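Local coordinates for gram-negative insecticidal protein (Chromobacterium piscinae, PDB 6FBM) that acts as an insecticidal toxin and, as a member of the membrane attack complex/perforin (MACPF) family, probably forms pores in target membranes, at residues A484-Y489 against S495-R500; R454-K459 against K465-W470; G414-G419 against C445-T450; V387-V392 against G419-L424; K316-D321 against A506-S511. One frame throughout, in Å; residues are numbered along the deposited sequence.

How the contacts relate
All five contacts lie on the same side of the chain's centre, most of them in the C-terminal part that matches the Vps62 family. Contacts 1 and 2, with centres about 10 Å apart, meet in one antiparallel sheet, where strand 468-473 lies between strands 450-457 and 484-486. Contact 4 joins this group through Asp-420, which accepts a hydrogen bond from Gly-485. Along the chain contacts 3 and 4, which cross and share Gly-419, close first, then contact 2, then contact 1, all inside the loop closed by contact 5; that contact adjoins contact 3 through strands 445-447 and 506-508. The contacts thus join several small sheets, consistent with the protein's beta-tripod membership.

Contact 1 of 5, residues A484-Y489 against S495-R500; sequences AGVPNY and SGDIER
Asp-497, on helix 495-500, reaches over to Val-486, which ends strand 484-486, and to Asn-488 in the loop after it. With chi1 at -61° its CG stands anti to the carbonyl carbon, which turns the carboxylate off the helix toward the strand. CB lies 3.7 Å from Val-486 CG1, and the same methyl meets Asp-497 CG at 3.4 Å and OD1 at 3.3 Å, the two side chains crossing at about a right angle. At the tip, OD1 accepts a hydrogen bond from Asn-488 ND2 (2.7 Å, N-H...O angle 157°). The donor approaches on the syn side, 28° out of the carboxylate plane, while the acceptor lies close to the plane of the amide. The second oxygen, OD2, takes a hydrogen bond from Asn-490 ND2, and the Asn-490 backbone N in turn binds Asn-488 OD1. Farther along the helix, Arg-500 NH1 passes Pro-487 CG at 4.3 Å, an oblique, loose approach. The buried carboxylate thus has an amide donor on each oxygen and a methyl against it. Those donors, with the nearby start of the helix, would be expected to stabilise its negative charge.

Contact 2 of 5, residues R454-K459 against K465-W470; sequences RVWWDK and KDVSLW
With chi1 at -172°, Arg-454 runs CG and CD on along the Trp-470 ring, CD lying 3.8 Å from CZ2. Its CB, placed by the backbone, sits over one face of that indole, 3.6 Å from the centroid of the six-membered ring: a CH-pi contact. A bend at chi3 then carries the guanidinium away from Trp-470, onto Trp-457 of its own strand and into a salt bridge with Glu-339. Asp-458 keeps CG between backbone N and carbonyl carbon (chi1 78°), so that OD1 receives Val-467 N at 3.1 Å from above the carboxylate plane; Tyr-489 OH binds the same oxygen. Asp-458 N returns a bond to Val-467 O (3.2 Å). Two shorter backbone bonds, Val-455 N to Leu-469 O and Leu-469 N to Trp-456 O, are both 2.8 Å. Trp-456 lies alongside Leu-469, which meets the edge of its ring (CE3 to CG 4.0 Å), and touches Val-467 CG1 through CZ3 (3.7 Å). Backbone bonds, an aspartate that extends them, and packing of Arg-454 on Trp-470 and of Trp-456 on Leu-469 and Val-467 therefore hold the hairpin.

Contact 3 of 5, residues G414-G419 against C445-T450; sequences GYRALG and CADVQT
The guanidinium of Arg-416 has Asp-447 OD1 at its edge, near its plane, but the 4.4 Å from NE to OD1 is too long for a salt bridge. A water fills the interval: it donates to Asp-447 OD1 at 2.8 Å and accepts a weak hydrogen bond from Arg-416 NE at 3.2 Å. From a different part of the group, NH1 donates to Tyr-415 O (2.9 Å, N-H...O angle 154°). That oxygen lies close to the guanidinium plane, whereas the donor stands 62° above the carbonyl plane. This bond within the segment helps to set the rotation of the group, with NE toward the water. Beside the water bridge the contact is apolar. Cys-445 SG meets Leu-418 CD2 at 4.1 Å and lies 4.4 Å from Arg-416 CB. Leu-418 and Cys-445 both also rest on Val-440, while Arg-416 and Cys-445 share Ala-506. Thiol, leucine and water-linked charges thus join two small antiparallel sheets, one of strands 383-384, 439-441 and 415-416, the other of 445-447 and 506-508. Both belong to the region matching Vps62, in a protein assigned to the beta-tripod family.

Contact 4 of 5, residues V387-V392 against G419-L424; sequences VGWQRV and GDVMML
Trp-389 and Val-421 stand with their CA atoms 9.6 Å apart, on strands 388-391 and 421-426, which do not bond to each other but each pair antiparallel with strand 403-410. Side chains alone therefore bridge the separation. Trp-389 has CG anti to the carbonyl carbon (chi1 -63°), which swings the six-membered end of the indole toward Val-421. There one methyl, Val-421 CG2, sits against CZ3 and CH2, at 3.7 and 3.8 Å. The approach is oblique to the ring, and the two side chains cross at about a right angle. Tyr-437 meets the same indole in an edge-to-face stack, and Pro-432 also touches it. At the other end, where the chain turns a corner, Val-392 CG2 lies 4.0 Å from Asp-420 OD2, a methyl beside a carboxylate oxygen. That oxygen is engaged elsewhere: it forms a salt bridge with Arg-408 NH2, from the strand lying alongside both, and accepts a hydrogen bond from Gly-485 N. No hydrogen bond links the two segments directly. The contact rests on dispersion between indole and valine, while the Asp-420 carboxylate is engaged by Arg-408 and Gly-485, which would probably favour its ionised form.

Contact 5 of 5, residues K316-D321 against A506-S511; sequences KVLLMD and ACVKTS
Lys-316 begins the first segment and lays its aliphatic chain along the backbone carbonyls of Thr-510 and Ser-511. A bend at chi2 (-90°) brings CD and CE against Ser-511 O: CD is 3.4 Å away and CE 3.3 Å, and CE also lies 3.8 Å from Thr-510 O. Val-317 turns to Thr-117, from the region matched by the MACPF family, so the segment also touches that part of the chain. Leu-318 opens strand 318-321 and points into the contact, its CD1 resting 4.0 Å from Val-508 CG2. Val-508 presents that methyl because CG2 is the branch anti to its backbone N, with CG1 in the tighter position between N and the carbonyl carbon (chi1 63°). Ile-513 touches both Leu-318 and Val-508, and Val-508 also packs on Phe-374. Farther along the strand, Met-320 packs on Phe-374 and Ile-513 as well. After residue 508 the chain goes on to strand 513-515, which runs parallel to 318-321. With no hydrogen bond between the two segments, the joint combines a small leucine-valine contact with lysine methylenes against carbonyl oxygens, in which the CE hydrogens, polarised by the neighbouring ammonium, may be weakly attracted.

Contact 1 of 5, residues A484-Y489 against S495-R500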
# COMPACT_ATOMS: atom_id res chain seq x y z
N ALA A 484 -23.64 -74.69 12.39
CA ALA A 484 -22.41 -74.87 11.64
C ALA A 484 -22.28 -76.35 11.35
O ALA A 484 -22.48 -77.16 12.24
CB ALA A 484 -21.24 -74.41 12.48
N GLY A 485 -21.97 -76.70 10.11
CA GLY A 485 -21.67 -78.07 9.74
C GLY A 485 -20.29 -78.56 10.18
O GLY A 485 -19.28 -77.88 10.00
N VAL A 486 -20.27 -79.75 10.75
CA VAL A 486 -19.04 -80.51 11.00
C VAL A 486 -19.08 -81.69 10.04
O VAL A 486 -20.09 -82.37 9.97
CB VAL A 486 -19.01 -81.01 12.46
CG1 VAL A 486 -17.72 -81.72 12.77
CG2 VAL A 486 -19.16 -79.84 13.44
N PRO A 487 -17.98 -81.97 9.31
CA PRO A 487 -18.03 -83.02 8.25
C PRO A 487 -17.94 -84.49 8.75
O PRO A 487 -17.35 -85.34 8.08
CB PRO A 487 -16.85 -82.65 7.35
CG PRO A 487 -15.87 -82.06 8.29
CD PRO A 487 -16.64 -81.33 9.37
N ASN A 488 -18.55 -84.79 9.88
CA ASN A 488 -18.49 -86.10 10.52
C ASN A 488 -19.59 -86.20 11.59
O ASN A 488 -20.26 -85.21 11.91
CB ASN A 488 -17.12 -86.32 11.16
CG ASN A 488 -16.81 -85.31 12.26
OD1 ASN A 488 -17.59 -85.13 13.21
ND2 ASN A 488 -15.67 -84.61 12.13
N TYR A 489 -19.73 -87.39 12.17
CA TYR A 489 -20.77 -87.68 13.15
C TYR A 489 -20.27 -87.67 14.58
O TYR A 489 -20.90 -88.29 15.44
CB TYR A 489 -21.44 -89.02 12.84
CG TYR A 489 -22.04 -89.15 11.47
CD1 TYR A 489 -22.92 -88.21 10.98
CD2 TYR A 489 -21.75 -90.25 10.65
CE1 TYR A 489 -23.49 -88.33 9.70
CE2 TYR A 489 -22.31 -90.38 9.37
CZ TYR A 489 -23.18 -89.40 8.91
OH TYR A 489 -23.75 -89.51 7.67
N SER A 495 -12.07 -81.01 19.71
CA SER A 495 -11.36 -79.74 19.53
C SER A 495 -10.76 -79.57 18.13
O SER A 495 -10.46 -78.43 17.73
CB SER A 495 -10.30 -79.55 20.61
OG SER A 495 -9.40 -80.64 20.62
N GLY A 496 -10.56 -80.66 17.39
CA GLY A 496 -10.18 -80.58 15.98
C GLY A 496 -11.29 -80.04 15.11
O GLY A 496 -11.04 -79.23 14.21
N ASP A 497 -12.52 -80.49 15.36
CA ASP A 497 -13.71 -79.97 14.68
C ASP A 497 -13.94 -78.48 14.99
O ASP A 497 -14.31 -77.72 14.10
CB ASP A 497 -14.97 -80.75 15.04
CG ASP A 497 -14.89 -82.21 14.65
OD1 ASP A 497 -14.58 -82.50 13.48
OD2 ASP A 497 -15.18 -83.07 15.51
N ILE A 498 -13.72 -78.08 16.25
CA ILE A 498 -13.78 -76.67 16.69
C ILE A 498 -12.66 -75.81 16.07
O ILE A 498 -12.90 -74.66 15.68
CB ILE A 498 -13.76 -76.56 18.23
CG1 ILE A 498 -15.05 -77.15 18.82
CG2 ILE A 498 -13.63 -75.10 18.69
CD1 ILE A 498 -14.92 -77.62 20.26
N GLU A 499 -11.46 -76.37 15.97
CA GLU A 499 -10.33 -75.70 15.32
C GLU A 499 -10.57 -75.41 13.84
O GLU A 499 -10.18 -74.35 13.34
CB GLU A 499 -9.03 -76.53 15.43
CG GLU A 499 -8.04 -75.99 16.44
CD GLU A 499 -7.54 -74.61 16.04
OE1 GLU A 499 -7.00 -74.44 14.92
OE2 GLU A 499 -7.70 -73.69 16.87
N ARG A 500 -11.21 -76.36 13.16
CA ARG A 500 -11.53 -76.21 11.74
C ARG A 500 -12.35 -74.94 11.47
O ARG A 500 -12.19 -74.31 10.43
CB ARG A 500 -12.25 -77.47 11.23
CG ARG A 500 -12.82 -77.41 9.82
CD ARG A 500 -11.76 -77.12 8.75
NE ARG A 500 -11.09 -78.35 8.31
CZ ARG A 500 -11.63 -79.29 7.53
NH1 ARG A 500 -12.88 -79.17 7.08
NH2 ARG A 500 -10.94 -80.37 7.20

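Contact 2 of 5, residues R454-K459 against K465-W470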
# COMPACT_ATOMS: atom_id res chain seq x y z
N ARG A 454 -27.06 -80.41 18.93
CA ARG A 454 -27.09 -80.86 17.54
C ARG A 454 -28.49 -80.69 16.96
O ARG A 454 -29.48 -81.04 17.60
CB ARG A 454 -26.69 -82.32 17.44
CG ARG A 454 -26.51 -82.85 16.02
CD ARG A 454 -26.09 -84.30 16.05
NE ARG A 454 -27.18 -85.14 16.55
CZ ARG A 454 -28.24 -85.52 15.86
NH1 ARG A 454 -28.38 -85.17 14.59
NH2 ARG A 454 -29.17 -86.28 16.44
N VAL A 455 -28.56 -80.13 15.77
CA VAL A 455 -29.83 -79.94 15.09
C VAL A 455 -30.18 -81.16 14.27
O VAL A 455 -31.34 -81.60 14.28
CB VAL A 455 -29.79 -78.72 14.15
CG1 VAL A 455 -31.13 -78.55 13.41
CG2 VAL A 455 -29.44 -77.46 14.95
N TRP A 456 -29.19 -81.72 13.57
CA TRP A 456 -29.41 -82.70 12.50
C TRP A 456 -28.07 -83.26 11.99
O TRP A 456 -27.03 -82.66 12.19
CB TRP A 456 -30.15 -82.03 11.37
CG TRP A 456 -30.50 -82.86 10.17
CD1 TRP A 456 -31.63 -83.58 10.00
CD2 TRP A 456 -29.76 -82.99 8.95
NE1 TRP A 456 -31.64 -84.16 8.76
CE2 TRP A 456 -30.50 -83.81 8.09
CE3 TRP A 456 -28.54 -82.47 8.50
CZ2 TRP A 456 -30.07 -84.15 6.81
CZ3 TRP A 456 -28.12 -82.81 7.21
CH2 TRP A 456 -28.88 -83.64 6.39
N TRP A 457 -28.13 -84.46 11.41
CA TRP A 457 -27.05 -85.04 10.62
C TRP A 457 -27.67 -85.85 9.49
O TRP A 457 -28.87 -86.13 9.52
CB TRP A 457 -26.09 -85.94 11.43
CG TRP A 457 -26.71 -86.86 12.47
CD1 TRP A 457 -27.95 -87.45 12.42
CD2 TRP A 457 -26.10 -87.31 13.69
NE1 TRP A 457 -28.16 -88.20 13.55
CE2 TRP A 457 -27.04 -88.14 14.34
CE3 TRP A 457 -24.85 -87.09 14.29
CZ2 TRP A 457 -26.77 -88.75 15.58
CZ3 TRP A 457 -24.59 -87.69 15.51
CH2 TRP A 457 -25.55 -88.50 16.15
N ASP A 458 -26.86 -86.21 8.51
CA ASP A 458 -27.37 -86.82 7.29
C ASP A 458 -27.46 -88.33 7.35
O ASP A 458 -27.84 -88.94 6.36
CB ASP A 458 -26.51 -86.39 6.09
CG ASP A 458 -25.19 -87.15 5.99
OD1 ASP A 458 -24.45 -87.15 6.98
OD2 ASP A 458 -24.90 -87.72 4.93
N LYS A 459 -27.11 -88.96 8.47
CA LYS A 459 -27.00 -90.42 8.49
C LYS A 459 -28.35 -91.09 8.14
O LYS A 459 -29.41 -90.64 8.59
CB LYS A 459 -26.34 -90.95 9.75
CG LYS A 459 -27.14 -90.86 11.02
CD LYS A 459 -26.24 -90.44 12.21
CE LYS A 459 -25.08 -91.33 12.53
NZ LYS A 459 -24.68 -91.19 13.99
N LYS A 465 -19.85 -88.37 1.86
CA LYS A 465 -19.50 -87.35 2.84
C LYS A 465 -20.57 -87.31 3.90
O LYS A 465 -21.72 -87.69 3.67
CB LYS A 465 -19.34 -85.98 2.20
CG LYS A 465 -18.43 -85.94 0.97
CD LYS A 465 -18.27 -84.55 0.46
CE LYS A 465 -18.26 -84.48 -1.09
NZ LYS A 465 -17.43 -83.29 -1.46
N ASP A 466 -20.17 -86.84 5.07
CA ASP A 466 -21.05 -86.75 6.22
C ASP A 466 -21.12 -85.31 6.72
O ASP A 466 -20.23 -84.50 6.47
CB ASP A 466 -20.50 -87.65 7.34
CG ASP A 466 -20.42 -89.12 6.96
OD1 ASP A 466 -21.12 -89.57 6.00
OD2 ASP A 466 -19.68 -89.82 7.68
N VAL A 467 -22.23 -84.99 7.40
CA VAL A 467 -22.38 -83.69 8.05
C VAL A 467 -23.29 -83.77 9.25
O VAL A 467 -24.23 -84.55 9.27
CB VAL A 467 -22.93 -82.62 7.07
CG1 VAL A 467 -24.40 -82.86 6.74
CG2 VAL A 467 -22.69 -81.22 7.59
N SER A 468 -22.97 -82.95 10.25
CA SER A 468 -23.82 -82.72 11.41
C SER A 468 -23.89 -81.21 11.66
O SER A 468 -22.87 -80.52 11.63
CB SER A 468 -23.24 -83.42 12.65
OG SER A 468 -22.97 -84.79 12.40
N LEU A 469 -25.10 -80.71 11.92
CA LEU A 469 -25.33 -79.30 12.19
C LEU A 469 -25.39 -79.07 13.70
O LEU A 469 -26.22 -79.65 14.39
CB LEU A 469 -26.63 -78.85 11.53
CG LEU A 469 -26.80 -79.23 10.07
CD1 LEU A 469 -28.09 -78.63 9.56
CD2 LEU A 469 -25.62 -78.80 9.20
N TRP A 470 -24.51 -78.21 14.18
CA TRP A 470 -24.33 -77.93 15.59
C TRP A 470 -24.51 -76.44 15.85
O TRP A 470 -24.22 -75.61 14.98
CB TRP A 470 -22.92 -78.36 16.00
CG TRP A 470 -22.71 -79.84 16.03
CD1 TRP A 470 -22.20 -80.63 15.03
CD2 TRP A 470 -23.01 -80.73 17.11
NE1 TRP A 470 -22.17 -81.94 15.43
CE2 TRP A 470 -22.66 -82.03 16.70
CE3 TRP A 470 -23.56 -80.55 18.39
CZ2 TRP A 470 -22.84 -83.15 17.53
CZ3 TRP A 470 -23.71 -81.67 19.23
CH2 TRP A 470 -23.36 -82.95 18.79

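Contact 3 of 5, residues G414-G419 against C445-T450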
# COMPACT_ATOMS: atom_id res chain seq x y z
N GLY A 414 -10.65 -60.69 7.18
CA GLY A 414 -10.95 -60.05 8.45
C GLY A 414 -12.34 -60.27 9.02
O GLY A 414 -12.59 -59.85 10.14
N TYR A 415 -13.23 -60.91 8.26
CA TYR A 415 -14.61 -61.15 8.71
C TYR A 415 -14.88 -62.64 9.00
O TYR A 415 -14.06 -63.50 8.73
CB TYR A 415 -15.58 -60.61 7.69
CG TYR A 415 -15.47 -59.14 7.46
CD1 TYR A 415 -14.39 -58.60 6.75
CD2 TYR A 415 -16.45 -58.25 7.94
CE1 TYR A 415 -14.28 -57.24 6.54
CE2 TYR A 415 -16.35 -56.87 7.72
CZ TYR A 415 -15.26 -56.38 7.03
OH TYR A 415 -15.18 -55.05 6.82
N ARG A 416 -16.04 -62.92 9.59
CA ARG A 416 -16.43 -64.27 9.97
C ARG A 416 -17.89 -64.49 9.69
O ARG A 416 -18.69 -63.57 9.80
CB ARG A 416 -16.26 -64.46 11.48
CG ARG A 416 -14.87 -64.22 12.02
CD ARG A 416 -13.96 -65.39 11.71
NE ARG A 416 -12.66 -65.11 12.28
CZ ARG A 416 -11.72 -64.34 11.74
NH1 ARG A 416 -11.88 -63.79 10.55
NH2 ARG A 416 -10.60 -64.14 12.42
N ALA A 417 -18.25 -65.73 9.35
CA ALA A 417 -19.65 -66.11 9.21
C ALA A 417 -20.17 -66.68 10.53
O ALA A 417 -19.42 -67.27 11.30
CB ALA A 417 -19.80 -67.12 8.09
N LEU A 418 -21.44 -66.43 10.81
CA LEU A 418 -22.06 -66.84 12.07
C LEU A 418 -22.92 -68.09 11.95
O LEU A 418 -23.21 -68.74 12.96
CB LEU A 418 -22.90 -65.71 12.63
CG LEU A 418 -22.20 -64.35 12.79
CD1 LEU A 418 -23.07 -63.41 13.62
CD2 LEU A 418 -20.81 -64.50 13.44
N GLY A 419 -23.30 -68.46 10.72
CA GLY A 419 -24.07 -69.66 10.50
C GLY A 419 -24.06 -70.14 9.07
O GLY A 419 -23.96 -69.35 8.15
N CYS A 445 -16.56 -60.42 16.95
CA CYS A 445 -16.84 -61.84 17.10
C CYS A 445 -15.82 -62.52 17.99
O CYS A 445 -14.70 -62.01 18.19
CB CYS A 445 -16.82 -62.53 15.74
SG CYS A 445 -17.93 -61.79 14.54
N ALA A 446 -16.24 -63.66 18.53
CA ALA A 446 -15.39 -64.58 19.29
C ALA A 446 -15.33 -65.91 18.53
O ALA A 446 -16.37 -66.40 18.07
CB ALA A 446 -15.97 -64.80 20.67
N ASP A 447 -14.14 -66.48 18.43
CA ASP A 447 -13.97 -67.82 17.84
C ASP A 447 -14.89 -68.83 18.52
O ASP A 447 -15.19 -68.70 19.71
CB ASP A 447 -12.52 -68.32 18.01
CG ASP A 447 -11.51 -67.49 17.23
OD1 ASP A 447 -11.89 -66.85 16.22
OD2 ASP A 447 -10.33 -67.53 17.63
N VAL A 448 -15.36 -69.82 17.76
CA VAL A 448 -16.27 -70.81 18.34
C VAL A 448 -15.50 -71.62 19.39
O VAL A 448 -14.37 -72.01 19.18
CB VAL A 448 -16.92 -71.72 17.27
CG1 VAL A 448 -17.80 -72.77 17.92
CG2 VAL A 448 -17.77 -70.89 16.33
N GLN A 449 -16.15 -71.81 20.54
CA GLN A 449 -15.60 -72.57 21.66
C GLN A 449 -16.32 -73.92 21.84
O GLN A 449 -15.68 -74.97 21.88
CB GLN A 449 -15.67 -71.74 22.93
CG GLN A 449 -14.70 -70.58 22.90
CD GLN A 449 -14.52 -69.92 24.25
OE1 GLN A 449 -15.48 -69.67 24.99
NE2 GLN A 449 -13.25 -69.65 24.59
N THR A 450 -17.65 -73.87 21.90
CA THR A 450 -18.46 -75.06 22.02
C THR A 450 -19.29 -75.28 20.76
O THR A 450 -19.54 -74.36 19.98
CB THR A 450 -19.44 -74.92 23.18
OG1 THR A 450 -20.25 -73.76 22.97
CG2 THR A 450 -18.69 -74.78 24.49
O HOH W 1 -13.20 -67.75 13.97

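Contact 4 of 5, residues V387-V392 against G419-L424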
# COMPACT_ATOMS: atom_id res chain seq x y z
N VAL A 387 -17.52 -63.22 0.24
CA VAL A 387 -16.90 -63.25 -1.10
C VAL A 387 -17.38 -64.42 -1.92
O VAL A 387 -17.26 -64.45 -3.13
CB VAL A 387 -15.37 -63.20 -1.08
CG1 VAL A 387 -14.93 -61.92 -0.35
CG2 VAL A 387 -14.74 -64.45 -0.50
N GLY A 388 -17.93 -65.42 -1.25
CA GLY A 388 -18.49 -66.57 -1.93
C GLY A 388 -18.98 -67.63 -0.98
O GLY A 388 -19.06 -67.40 0.23
N TRP A 389 -19.30 -68.79 -1.54
CA TRP A 389 -19.80 -69.88 -0.76
C TRP A 389 -19.11 -71.19 -1.14
O TRP A 389 -18.93 -71.48 -2.31
CB TRP A 389 -21.30 -70.00 -0.99
CG TRP A 389 -22.10 -68.83 -0.56
CD1 TRP A 389 -22.35 -67.72 -1.29
CD2 TRP A 389 -22.79 -68.67 0.68
NE1 TRP A 389 -23.15 -66.86 -0.58
CE2 TRP A 389 -23.44 -67.42 0.63
CE3 TRP A 389 -22.90 -69.44 1.84
CZ2 TRP A 389 -24.19 -66.93 1.68
CZ3 TRP A 389 -23.66 -68.95 2.90
CH2 TRP A 389 -24.30 -67.72 2.80
N GLN A 390 -18.75 -71.97 -0.12
CA GLN A 390 -18.22 -73.31 -0.31
C GLN A 390 -19.05 -74.37 0.42
O GLN A 390 -19.79 -74.07 1.35
CB GLN A 390 -16.77 -73.37 0.17
CG GLN A 390 -16.52 -73.51 1.67
CD GLN A 390 -15.11 -73.24 2.06
OE1 GLN A 390 -14.19 -73.33 1.23
NE2 GLN A 390 -14.90 -72.87 3.34
N ARG A 391 -18.87 -75.61 -0.01
CA ARG A 391 -19.64 -76.72 0.50
C ARG A 391 -18.96 -77.38 1.68
O ARG A 391 -17.84 -77.82 1.58
CB ARG A 391 -19.88 -77.76 -0.56
CG ARG A 391 -20.88 -77.35 -1.60
CD ARG A 391 -21.59 -78.56 -2.21
NE ARG A 391 -21.72 -78.44 -3.66
CZ ARG A 391 -20.73 -78.66 -4.52
NH1 ARG A 391 -19.51 -79.00 -4.12
NH2 ARG A 391 -20.96 -78.51 -5.82
N VAL A 392 -19.68 -77.45 2.79
CA VAL A 392 -19.27 -78.25 3.90
C VAL A 392 -19.60 -79.71 3.56
O VAL A 392 -18.86 -80.61 3.95
CB VAL A 392 -19.98 -77.81 5.20
CG1 VAL A 392 -19.54 -78.65 6.39
CG2 VAL A 392 -19.67 -76.38 5.50
N GLY A 419 -23.30 -68.46 10.72
CA GLY A 419 -24.07 -69.66 10.50
C GLY A 419 -24.06 -70.14 9.07
O GLY A 419 -23.96 -69.35 8.15
N ASP A 420 -24.19 -71.46 8.91
CA ASP A 420 -24.26 -72.05 7.58
C ASP A 420 -25.68 -72.01 7.05
O ASP A 420 -26.61 -71.69 7.75
CB ASP A 420 -23.72 -73.48 7.61
CG ASP A 420 -22.24 -73.53 7.90
OD1 ASP A 420 -21.52 -72.56 7.64
OD2 ASP A 420 -21.78 -74.57 8.41
N VAL A 421 -25.78 -72.35 5.77
CA VAL A 421 -27.03 -72.34 5.03
C VAL A 421 -27.17 -73.68 4.33
O VAL A 421 -26.28 -74.09 3.59
CB VAL A 421 -26.99 -71.24 3.97
CG1 VAL A 421 -28.22 -71.31 3.09
CG2 VAL A 421 -26.84 -69.88 4.63
N MET A 422 -28.28 -74.35 4.57
CA MET A 422 -28.59 -75.59 3.89
C MET A 422 -29.37 -75.25 2.65
O MET A 422 -30.20 -74.35 2.66
CB MET A 422 -29.46 -76.49 4.76
CG MET A 422 -28.82 -76.91 6.05
SD MET A 422 -27.29 -77.80 5.88
CE MET A 422 -27.79 -79.24 4.96
N MET A 423 -29.09 -76.01 1.59
CA MET A 423 -29.84 -75.98 0.35
C MET A 423 -30.37 -77.39 0.15
O MET A 423 -29.59 -78.32 -0.06
CB MET A 423 -28.92 -75.56 -0.81
CG MET A 423 -28.36 -74.15 -0.70
SD MET A 423 -29.60 -72.83 -0.72
CE MET A 423 -30.08 -72.80 -2.44
N LEU A 424 -31.69 -77.53 0.22
CA LEU A 424 -32.34 -78.82 0.37
C LEU A 424 -33.37 -79.04 -0.75
O LEU A 424 -34.21 -78.18 -1.01
CB LEU A 424 -33.04 -78.91 1.72
CG LEU A 424 -32.16 -78.69 2.96
CD1 LEU A 424 -33.01 -78.54 4.22
CD2 LEU A 424 -31.15 -79.79 3.18

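Contact 5 of 5, residues K316-D321 against A506-S511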
# COMPACT_ATOMS: atom_id res chain seq x y z
N LYS A 316 -21.48 -50.76 21.16
CA LYS A 316 -22.64 -51.46 20.66
C LYS A 316 -22.93 -50.93 19.26
O LYS A 316 -23.66 -49.95 19.10
CB LYS A 316 -23.84 -51.25 21.59
CG LYS A 316 -23.64 -51.60 23.07
CD LYS A 316 -23.99 -53.03 23.35
CE LYS A 316 -23.50 -53.56 24.69
NZ LYS A 316 -24.52 -53.36 25.77
N VAL A 317 -22.37 -51.59 18.25
CA VAL A 317 -22.45 -51.08 16.86
C VAL A 317 -23.31 -51.88 15.92
O VAL A 317 -23.52 -51.46 14.77
CB VAL A 317 -21.06 -50.93 16.24
CG1 VAL A 317 -20.30 -49.84 16.98
CG2 VAL A 317 -20.27 -52.26 16.23
N LEU A 318 -23.84 -53.01 16.39
CA LEU A 318 -24.78 -53.79 15.62
C LEU A 318 -26.13 -53.66 16.26
O LEU A 318 -26.32 -53.96 17.42
CB LEU A 318 -24.34 -55.24 15.56
CG LEU A 318 -23.08 -55.52 14.74
CD1 LEU A 318 -22.65 -56.98 14.84
CD2 LEU A 318 -23.26 -55.13 13.28
N LEU A 319 -27.08 -53.20 15.46
CA LEU A 319 -28.46 -53.10 15.86
C LEU A 319 -29.10 -54.43 15.53
O LEU A 319 -29.21 -54.80 14.36
CB LEU A 319 -29.10 -51.96 15.09
CG LEU A 319 -30.53 -51.52 15.38
CD1 LEU A 319 -30.72 -51.14 16.83
CD2 LEU A 319 -30.88 -50.39 14.44
N MET A 320 -29.54 -55.14 16.57
CA MET A 320 -30.18 -56.45 16.42
C MET A 320 -31.72 -56.38 16.43
O MET A 320 -32.35 -55.64 17.20
CB MET A 320 -29.74 -57.37 17.55
CG MET A 320 -30.11 -58.81 17.34
SD MET A 320 -29.32 -59.89 18.55
CE MET A 320 -30.09 -59.35 20.08
N ASP A 321 -32.31 -57.19 15.57
CA ASP A 321 -33.71 -57.55 15.65
C ASP A 321 -33.72 -59.07 15.86
O ASP A 321 -33.40 -59.82 14.94
CB ASP A 321 -34.41 -57.12 14.36
CG ASP A 321 -35.85 -57.57 14.30
OD1 ASP A 321 -36.29 -58.29 15.22
OD2 ASP A 321 -36.53 -57.24 13.32
N ALA A 506 -17.62 -67.90 13.40
CA ALA A 506 -17.50 -67.34 14.73
C ALA A 506 -18.86 -67.09 15.35
O ALA A 506 -19.90 -67.36 14.73
CB ALA A 506 -16.69 -66.06 14.68
N CYS A 507 -18.85 -66.63 16.60
CA CYS A 507 -20.05 -66.16 17.29
C CYS A 507 -19.90 -64.69 17.60
O CYS A 507 -18.80 -64.21 17.84
CB CYS A 507 -20.25 -66.92 18.59
SG CYS A 507 -20.33 -68.69 18.39
N VAL A 508 -21.03 -63.99 17.63
CA VAL A 508 -21.04 -62.55 17.76
C VAL A 508 -21.18 -62.17 19.23
O VAL A 508 -22.09 -62.65 19.91
CB VAL A 508 -22.12 -61.88 16.87
CG1 VAL A 508 -23.57 -62.29 17.23
CG2 VAL A 508 -21.94 -60.37 16.86
N LYS A 509 -20.26 -61.31 19.69
CA LYS A 509 -20.19 -60.84 21.08
C LYS A 509 -21.42 -60.06 21.54
O LYS A 509 -21.97 -59.24 20.79
CB LYS A 509 -18.99 -59.91 21.28
CG LYS A 509 -17.61 -60.56 21.17
CD LYS A 509 -16.54 -59.47 21.17
CE LYS A 509 -15.20 -59.92 21.69
NZ LYS A 509 -14.27 -58.76 21.58
N THR A 510 -21.81 -60.29 22.80
CA THR A 510 -22.88 -59.53 23.45
C THR A 510 -22.51 -58.04 23.53
O THR A 510 -23.39 -57.17 23.38
CB THR A 510 -23.20 -60.10 24.85
OG1 THR A 510 -23.60 -61.46 24.73
CG2 THR A 510 -24.33 -59.31 25.56
N SER A 511 -21.23 -57.75 23.76
CA SER A 511 -20.78 -56.36 23.87
C SER A 511 -20.93 -55.53 22.59
O SER A 511 -20.96 -54.31 22.67
CB SER A 511 -19.33 -56.27 24.40
OG SER A 511 -18.44 -57.05 23.64